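Local atomic coordinates of guanine nucleotide exchange protein (Legionella pneumophila, PDB entry 1XSZ), a protein that probably acts as a guanine nucleotide exchange factor for ADP-ribosylation factor (Arf) GTPases, with a capping domain lying over the active site of its Sec7 domain. Residues P103-K108 with Q278-N283; K200-Y205 with Q293-I298; E46-Q51 with K76-Q81. One frame throughout, in Å; residues are numbered along the deposited sequence. Where two conformers were deposited one is given.

From the N terminus, contact 3 closes first: the chain leaves helix 40-50 and comes back in helix 69-80, with 24 residues between the segments, a local closure inside the Sec7 domain. Contact 1 opens next at 103-108, where helix 106-123 starts, and stays open until 278-283. Contact 2 opens at 200-205 within that loop and closes at 293-298, after contact 1 has closed, so these two cross. Strands 274-280 and 295-300 are neighbours in one antiparallel sheet, which puts the centres of contacts 1 and 2 about 8 Å apart. Contact 2 joins strands 204-208 and 295-300 in the capping-domain sheet, and contact 1 ties that sheet to the Sec7 domain. Contact 3 is separate, its centre about 26 Å from that of contact 1.

Contact 1 of 3, residues P103-K108 with Q278-N283; sequences PGEAQK and QVYTPN
Gln-278 reaches over to Glu-105 with an extended side chain, and the two cross at about a right angle. Its NE2 donates to Glu-105 OE1 at 2.9 Å, nearly straight at 167°. The oxygen is met on its anti side, somewhat above the carboxylate plane, while the acceptor lies almost exactly in the amide plane of Gln-278. The same OE1 takes a second hydrogen bond from Gln-299. On the syn side of the other oxygen, Glu-105 OE2 forms a salt bridge with Lys-108 NZ at 2.8 Å, and that lysine is shared with Asp-62. A carboxylate held at both oxygens in this way is fixed in its rotation.

A water 2.9 Å from Gln-278 OE1 donates to it and accepts from the backbone N of Gln-107. This is one of the places where the capping domain meets the Sec7 domain: strand 274-280 faces the loop and first turn of helix 106-123, with Glu-105 at the N-cap position. The loop carries the Sec7 signature, and Glu-105 is probably the glutamic finger that Sec7 domains use in nucleotide exchange; its engagement by the cap strand is consistent with a blocked active site.

Two residues on, Tyr-280 points its ring at that helix start. CG lies beside the backbone N (chi1 -61°), which brings the hydroxyl back to Gln-278: Tyr-280 OH donates to Gln-278 OE1 at 2.7 Å, in the carbonyl plane. Tyr-280 OH also accepts from Ala-106 N at 2.9 Å, a donor lying at the ring edge, near its plane. The hydroxyl thus gives one bond and takes another. Ala-106 CB packs 4.2 Å from Tyr-280 CE2, and Arg-295 of the adjoining strand makes a cation-pi contact with the ring.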
# COMPACT_ATOMS: atom_id res chain seq x y z
N PRO A 103 -4.22 0.59 3.37
CA PRO A 103 -3.76 -0.49 2.50
C PRO A 103 -2.79 -1.37 3.29
O PRO A 103 -2.15 -0.91 4.24
CB PRO A 103 -3.08 0.24 1.35
CG PRO A 103 -2.65 1.55 1.97
CD PRO A 103 -3.83 1.91 2.82
N GLY A 104 -2.69 -2.64 2.92
CA GLY A 104 -1.80 -3.55 3.61
C GLY A 104 -0.51 -3.74 2.83
O GLY A 104 0.18 -4.74 3.00
N GLU A 105 -0.19 -2.77 1.99
CA GLU A 105 1.01 -2.80 1.15
C GLU A 105 1.92 -1.65 1.55
O GLU A 105 1.49 -0.50 1.63
CB GLU A 105 0.61 -2.67 -0.32
CG GLU A 105 -0.30 -3.80 -0.79
CD GLU A 105 -0.98 -3.46 -2.09
OE1 GLU A 105 -0.29 -3.41 -3.13
OE2 GLU A 105 -2.21 -3.23 -2.08
N ALA A 106 3.20 -1.97 1.75
CA ALA A 106 4.19 -1.00 2.19
C ALA A 106 4.30 0.30 1.41
O ALA A 106 4.30 1.38 2.01
CB ALA A 106 5.56 -1.67 2.25
N GLN A 107 4.42 0.23 0.09
CA GLN A 107 4.57 1.46 -0.68
C GLN A 107 3.34 2.36 -0.63
O GLN A 107 3.47 3.58 -0.67
CB GLN A 107 4.95 1.15 -2.13
CG GLN A 107 6.34 0.53 -2.25
CD GLN A 107 6.83 0.44 -3.68
OE1 GLN A 107 7.94 -0.04 -3.94
NE2 GLN A 107 6.01 0.90 -4.62
N LYS A 108 2.16 1.76 -0.51
CA LYS A 108 0.93 2.54 -0.44
C LYS A 108 0.84 3.23 0.92
O LYS A 108 0.46 4.40 1.00
CB LYS A 108 -0.28 1.63 -0.68
CG LYS A 108 -0.38 1.18 -2.13
CD LYS A 108 -1.55 0.23 -2.34
CE LYS A 108 -1.66 -0.15 -3.81
NZ LYS A 108 -2.68 -1.23 -4.00
N GLN A 278 5.32 -8.40 -4.55
CA GLN A 278 5.74 -7.90 -3.25
C GLN A 278 5.97 -9.07 -2.31
O GLN A 278 5.19 -10.02 -2.30
CB GLN A 278 4.67 -7.00 -2.64
CG GLN A 278 4.27 -5.82 -3.49
CD GLN A 278 3.06 -5.12 -2.92
OE1 GLN A 278 3.06 -4.72 -1.76
NE2 GLN A 278 2.02 -4.98 -3.73
N VAL A 279 7.00 -8.98 -1.49
CA VAL A 279 7.31 -10.03 -0.53
C VAL A 279 7.34 -9.48 0.89
O VAL A 279 7.92 -8.42 1.14
CB VAL A 279 8.68 -10.68 -0.85
CG1 VAL A 279 9.01 -11.72 0.20
CG2 VAL A 279 8.64 -11.32 -2.23
N TYR A 280 6.70 -10.20 1.81
CA TYR A 280 6.67 -9.82 3.21
C TYR A 280 7.00 -11.04 4.07
O TYR A 280 6.48 -12.12 3.82
CB TYR A 280 5.28 -9.32 3.64
CG TYR A 280 4.80 -8.09 2.92
CD1 TYR A 280 4.28 -8.17 1.64
CD2 TYR A 280 4.91 -6.82 3.51
CE1 TYR A 280 3.89 -7.03 0.94
CE2 TYR A 280 4.52 -5.68 2.83
CZ TYR A 280 4.02 -5.79 1.55
OH TYR A 280 3.67 -4.66 0.85
N THR A 281 7.87 -10.87 5.05
CA THR A 281 8.19 -11.96 5.97
C THR A 281 7.99 -11.38 7.36
O THR A 281 8.43 -10.26 7.67
CB THR A 281 9.64 -12.49 5.79
OG1 THR A 281 10.58 -11.44 5.97
CG2 THR A 281 9.80 -13.08 4.40
N PRO A 282 7.31 -12.12 8.23
CA PRO A 282 7.04 -11.65 9.59
C PRO A 282 8.22 -11.47 10.54
O PRO A 282 9.19 -12.22 10.50
CB PRO A 282 6.04 -12.67 10.12
CG PRO A 282 6.49 -13.94 9.43
CD PRO A 282 6.73 -13.47 8.02
N ASN A 283 8.12 -10.44 11.37
CA ASN A 283 9.12 -10.20 12.41
C ASN A 283 8.34 -9.81 13.66
O ASN A 283 7.13 -9.59 13.61
CB ASN A 283 10.16 -9.14 12.00
CG ASN A 283 9.56 -7.79 11.72
OD1 ASN A 283 8.94 -7.18 12.59
ND2 ASN A 283 9.75 -7.29 10.50
O HOH W 1 4.14 -2.06 -1.77

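Contact 2 of 3, residues K200-Y205 with Q293-I298; sequences KTSPGY and QPRVII
An antiparallel hydrogen-bonded pair joins strands 204-208 and 295-300 in the antiparallel sheet of the capping domain. Tyr-205 and Ile-298 make the pair: Tyr-205 N donates to Ile-298 O at 2.9 Å, and Ile-298 N returns a bond to Tyr-205 O at 2.8 Å. Each carbonyl oxygen also receives a CA-H...O contact, Ile-298 O from Gly-204 CA at 3.5 Å and Tyr-205 O from Ile-297 CA at 3.3 Å. Gly-204 has a positive phi (94°), a backbone conformation glycine takes easily.

The two side chains of the pair lie on one face of the sheet, with Tyr-205 CD2 4.2 Å from Ile-298 CB. Ile-297 spreads its two branches along the incoming loop. Its CG2, anti to the backbone N, meets Pro-203 O at 3.7 Å, while CD1 extends to Ser-202 CB. Beyond it, a water bonded to Ser-202 OG accepts a weak bond from Arg-295 NH2. The arginine's main partners lie outside: its NE forms a salt bridge with Glu-206, and NH2 bonds Gly-104 O in the Sec7 domain.

Helix 306-315 packs its alanines on Tyr-205 and Ile-298, and the tyrosine hydroxyl bonds Leu-335 O of helix 332-351. Ile-297 touches Gln-278 and Tyr-280 of neighbouring strand 274-280, and Val-296 meets helix 216-224.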
# COMPACT_ATOMS: atom_id res chain seq x y z
N LYS A 200 -8.41 -6.20 4.89
CA LYS A 200 -8.11 -7.61 5.15
C LYS A 200 -7.47 -8.27 3.94
O LYS A 200 -6.74 -9.26 4.08
CB LYS A 200 -9.38 -8.37 5.56
CG LYS A 200 -10.50 -8.34 4.54
CD LYS A 200 -11.72 -9.11 5.02
CE LYS A 200 -12.29 -8.51 6.30
NZ LYS A 200 -13.47 -9.27 6.80
N THR A 201 -7.72 -7.72 2.76
CA THR A 201 -7.17 -8.25 1.52
C THR A 201 -6.66 -7.11 0.64
O THR A 201 -7.13 -5.98 0.74
CB THR A 201 -8.22 -9.05 0.72
OG1 THR A 201 -9.29 -8.17 0.33
CG2 THR A 201 -8.78 -10.19 1.55
N SER A 202 -5.71 -7.43 -0.24
CA SER A 202 -5.14 -6.44 -1.15
C SER A 202 -5.39 -6.81 -2.61
O SER A 202 -5.63 -7.98 -2.93
CB SER A 202 -3.63 -6.31 -0.91
OG SER A 202 -3.36 -5.86 0.41
N PRO A 203 -5.36 -5.83 -3.51
CA PRO A 203 -5.59 -6.10 -4.94
C PRO A 203 -4.64 -7.16 -5.49
O PRO A 203 -3.48 -7.25 -5.09
CB PRO A 203 -5.36 -4.74 -5.59
CG PRO A 203 -5.71 -3.77 -4.51
CD PRO A 203 -5.12 -4.39 -3.28
N GLY A 204 -5.16 -7.97 -6.41
CA GLY A 204 -4.36 -8.99 -7.05
C GLY A 204 -4.43 -10.36 -6.42
O GLY A 204 -5.44 -10.74 -5.83
N TYR A 205 -3.34 -11.12 -6.56
CA TYR A 205 -3.24 -12.45 -6.00
C TYR A 205 -2.39 -12.41 -4.74
O TYR A 205 -1.28 -11.86 -4.75
CB TYR A 205 -2.53 -13.40 -6.97
CG TYR A 205 -3.10 -13.48 -8.36
CD1 TYR A 205 -4.25 -14.21 -8.63
CD2 TYR A 205 -2.47 -12.83 -9.43
CE1 TYR A 205 -4.76 -14.30 -9.92
CE2 TYR A 205 -2.97 -12.91 -10.72
CZ TYR A 205 -4.11 -13.65 -10.96
OH TYR A 205 -4.59 -13.74 -12.24
N GLN A 293 2.40 -14.81 9.27
CA GLN A 293 2.69 -15.52 8.02
C GLN A 293 3.34 -14.67 6.95
O GLN A 293 3.09 -13.48 6.84
CB GLN A 293 1.40 -16.09 7.43
CG GLN A 293 0.63 -17.02 8.33
CD GLN A 293 -0.74 -17.38 7.80
OE1 GLN A 293 -1.12 -16.99 6.69
NE2 GLN A 293 -1.49 -18.12 8.59
N PRO A 294 4.21 -15.29 6.13
CA PRO A 294 4.85 -14.53 5.06
C PRO A 294 3.75 -14.29 4.02
O PRO A 294 2.72 -14.98 4.01
CB PRO A 294 5.92 -15.50 4.54
CG PRO A 294 5.33 -16.84 4.84
CD PRO A 294 4.76 -16.65 6.22
N ARG A 295 3.95 -13.30 3.16
CA ARG A 295 2.97 -12.98 2.14
C ARG A 295 3.64 -12.65 0.83
O ARG A 295 4.73 -12.08 0.82
CB ARG A 295 2.14 -11.76 2.55
CG ARG A 295 1.48 -11.82 3.90
CD ARG A 295 1.23 -10.41 4.41
NE ARG A 295 0.33 -9.65 3.55
CZ ARG A 295 0.28 -8.32 3.49
NH1 ARG A 295 1.10 -7.60 4.25
NH2 ARG A 295 -0.59 -7.71 2.70
N VAL A 296 2.99 -12.99 -0.27
CA VAL A 296 3.46 -12.64 -1.60
C VAL A 296 2.23 -12.05 -2.28
O VAL A 296 1.17 -12.68 -2.31
CB VAL A 296 3.96 -13.86 -2.39
CG1 VAL A 296 4.32 -13.44 -3.81
CG2 VAL A 296 5.18 -14.48 -1.70
N ILE A 297 2.36 -10.83 -2.79
CA ILE A 297 1.26 -10.15 -3.46
C ILE A 297 1.69 -9.91 -4.90
O ILE A 297 2.70 -9.24 -5.15
CB ILE A 297 0.91 -8.81 -2.77
CG1 ILE A 297 0.49 -9.05 -1.32
CG2 ILE A 297 -0.20 -8.11 -3.54
CD1 ILE A 297 0.23 -7.78 -0.52
N ILE A 298 0.92 -10.45 -5.84
CA ILE A 298 1.22 -10.34 -7.26
C ILE A 298 0.12 -9.55 -7.96
O ILE A 298 -1.06 -9.90 -7.87
CB ILE A 298 1.32 -11.74 -7.90
CG1 ILE A 298 2.38 -12.56 -7.16
CG2 ILE A 298 1.65 -11.63 -9.38
CD1 ILE A 298 2.51 -14.00 -7.64
O HOH W 2 -3.43 -8.15 2.21

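Contact 3 of 3, residues E46-Q51 with K76-Q81; sequences EFFHQQ and KAFTSQ
The imidazole of His-49 lies flat on the phenyl ring of Phe-78 as an offset stack, with centroids 3.8 Å apart and planes only 8° from parallel. Phe-78 CE2 sits over the middle of the imidazole, while His-49 NE2 lies above the phenyl nearer its rim. At the edge of the imidazole, in its plane, is the amide oxygen of Gln-81: His-49 ND1 donates to Gln-81 OE1 at 3.1 Å, somewhat bent at 146°. The amide is turned well away from the ring, 52° between planes, yet the ND1 donor still lies in its carbonyl plane. The imidazole is therefore held on one face by the stack and at one edge by the bond, which together limit its rotation. Gln-81 is fixed through the other arm of its amide too, since NE2 bonds Glu-42 O, about a turn before Glu-46 in the facing helix.

Phe-78 reaches the histidine because its CG stands anti to the backbone N, carrying the ring across to the other helix. There it also meets Phe-48, whose CB is 3.7 Å from Phe-78 CE2; the ring of Phe-48 presents its edge to Phe-78 CD2. Glu-46 borders the polar side, and its OE2 accepts from Gln-50 NE2 at 3.2 Å within its own helix. Leu-64 of helix 57-64 touches both phenylalanines. Aromatic packing with a polar border thus joins the C-terminal ends of helices 40-50 and 69-80, an interhelical contact of the all-helical Sec7 fold.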
# COMPACT_ATOMS: atom_id res chain seq x y z
N GLU A 46 -13.04 15.60 -2.73
CA GLU A 46 -14.18 16.08 -1.95
C GLU A 46 -15.28 15.03 -1.89
O GLU A 46 -15.95 14.88 -0.87
CB GLU A 46 -14.71 17.39 -2.53
CG GLU A 46 -15.85 18.02 -1.73
CD GLU A 46 -15.44 18.40 -0.32
OE1 GLU A 46 -14.37 19.03 -0.16
OE2 GLU A 46 -16.19 18.08 0.62
N PHE A 47 -15.48 14.30 -2.99
CA PHE A 47 -16.51 13.27 -3.03
C PHE A 47 -16.17 12.15 -2.04
O PHE A 47 -17.04 11.64 -1.35
CB PHE A 47 -16.63 12.68 -4.44
CG PHE A 47 -17.92 11.93 -4.68
CD1 PHE A 47 -19.11 12.62 -4.89
CD2 PHE A 47 -17.94 10.54 -4.66
CE1 PHE A 47 -20.31 11.93 -5.08
CE2 PHE A 47 -19.14 9.84 -4.85
CZ PHE A 47 -20.32 10.54 -5.06
N PHE A 48 -14.89 11.79 -1.97
CA PHE A 48 -14.45 10.74 -1.04
C PHE A 48 -14.78 11.15 0.39
O PHE A 48 -15.24 10.34 1.19
CB PHE A 48 -12.94 10.53 -1.16
CG PHE A 48 -12.51 9.81 -2.42
CD1 PHE A 48 -11.17 9.84 -2.81
CD2 PHE A 48 -13.41 9.06 -3.18
CE1 PHE A 48 -10.74 9.14 -3.93
CE2 PHE A 48 -12.98 8.36 -4.31
CZ PHE A 48 -11.64 8.40 -4.68
N HIS A 49 -14.53 12.42 0.73
CA HIS A 49 -14.83 12.91 2.07
C HIS A 49 -16.33 12.98 2.31
O HIS A 49 -16.83 12.48 3.32
CB HIS A 49 -14.23 14.31 2.26
CG HIS A 49 -12.78 14.31 2.63
ND1 HIS A 49 -11.84 15.06 1.96
CD2 HIS A 49 -12.11 13.68 3.63
CE1 HIS A 49 -10.66 14.90 2.53
NE2 HIS A 49 -10.80 14.06 3.55
N GLN A 50 -17.05 13.59 1.38
CA GLN A 50 -18.50 13.74 1.50
C GLN A 50 -19.29 12.44 1.57
O GLN A 50 -20.23 12.33 2.35
CB GLN A 50 -19.04 14.56 0.32
CG GLN A 50 -18.79 16.06 0.40
CD GLN A 50 -19.53 16.71 1.55
OE1 GLN A 50 -20.67 16.33 1.85
NE2 GLN A 50 -18.91 17.69 2.18
N GLN A 51 -18.89 11.46 0.76
CA GLN A 51 -19.62 10.20 0.71
C GLN A 51 -18.91 9.03 1.40
O GLN A 51 -19.15 7.87 1.06
CB GLN A 51 -19.89 9.84 -0.76
CG GLN A 51 -20.56 10.96 -1.55
CD GLN A 51 -22.00 11.20 -1.12
OE1 GLN A 51 -22.60 12.22 -1.47
NE2 GLN A 51 -22.56 10.26 -0.37
N LYS A 76 -3.26 14.62 -2.66
CA LYS A 76 -2.81 15.91 -2.15
C LYS A 76 -4.02 16.77 -1.80
O LYS A 76 -4.05 17.43 -0.76
CB LYS A 76 -1.92 16.62 -3.17
CG LYS A 76 -1.13 17.78 -2.58
CD LYS A 76 -0.16 18.37 -3.58
CE LYS A 76 0.69 19.45 -2.93
NZ LYS A 76 -0.14 20.48 -2.27
N ALA A 77 -5.03 16.77 -2.67
CA ALA A 77 -6.23 17.55 -2.43
C ALA A 77 -7.00 16.98 -1.24
O ALA A 77 -7.48 17.72 -0.38
CB ALA A 77 -7.12 17.56 -3.67
N PHE A 78 -7.10 15.66 -1.18
CA PHE A 78 -7.81 14.97 -0.11
C PHE A 78 -7.23 15.33 1.25
O PHE A 78 -7.97 15.66 2.18
CB PHE A 78 -7.73 13.45 -0.34
CG PHE A 78 -8.46 12.63 0.69
CD1 PHE A 78 -7.79 12.14 1.81
CD2 PHE A 78 -9.80 12.32 0.52
CE1 PHE A 78 -8.46 11.36 2.74
CE2 PHE A 78 -10.48 11.54 1.45
CZ PHE A 78 -9.81 11.06 2.57
N THR A 79 -5.92 15.28 1.37
CA THR A 79 -5.28 15.61 2.64
C THR A 79 -5.34 17.11 2.94
O THR A 79 -5.47 17.51 4.10
CB THR A 79 -3.83 15.12 2.64
OG1 THR A 79 -3.82 13.70 2.40
CG2 THR A 79 -3.16 15.40 3.97
N SER A 80 -5.26 17.94 1.90
CA SER A 80 -5.31 19.39 2.07
C SER A 80 -6.69 19.82 2.58
O SER A 80 -6.82 20.86 3.22
CB SER A 80 -5.01 20.09 0.75
OG SER A 80 -3.68 19.83 0.33
N GLN A 81 -7.70 19.02 2.28
CA GLN A 81 -9.07 19.32 2.70
C GLN A 81 -9.32 18.97 4.16
O GLN A 81 -10.41 19.23 4.69
CB GLN A 81 -10.06 18.59 1.79
CG GLN A 81 -10.05 19.14 0.36
CD GLN A 81 -10.73 18.22 -0.64
OE1 GLN A 81 -11.18 17.12 -0.29
NE2 GLN A 81 -10.81 18.66 -1.89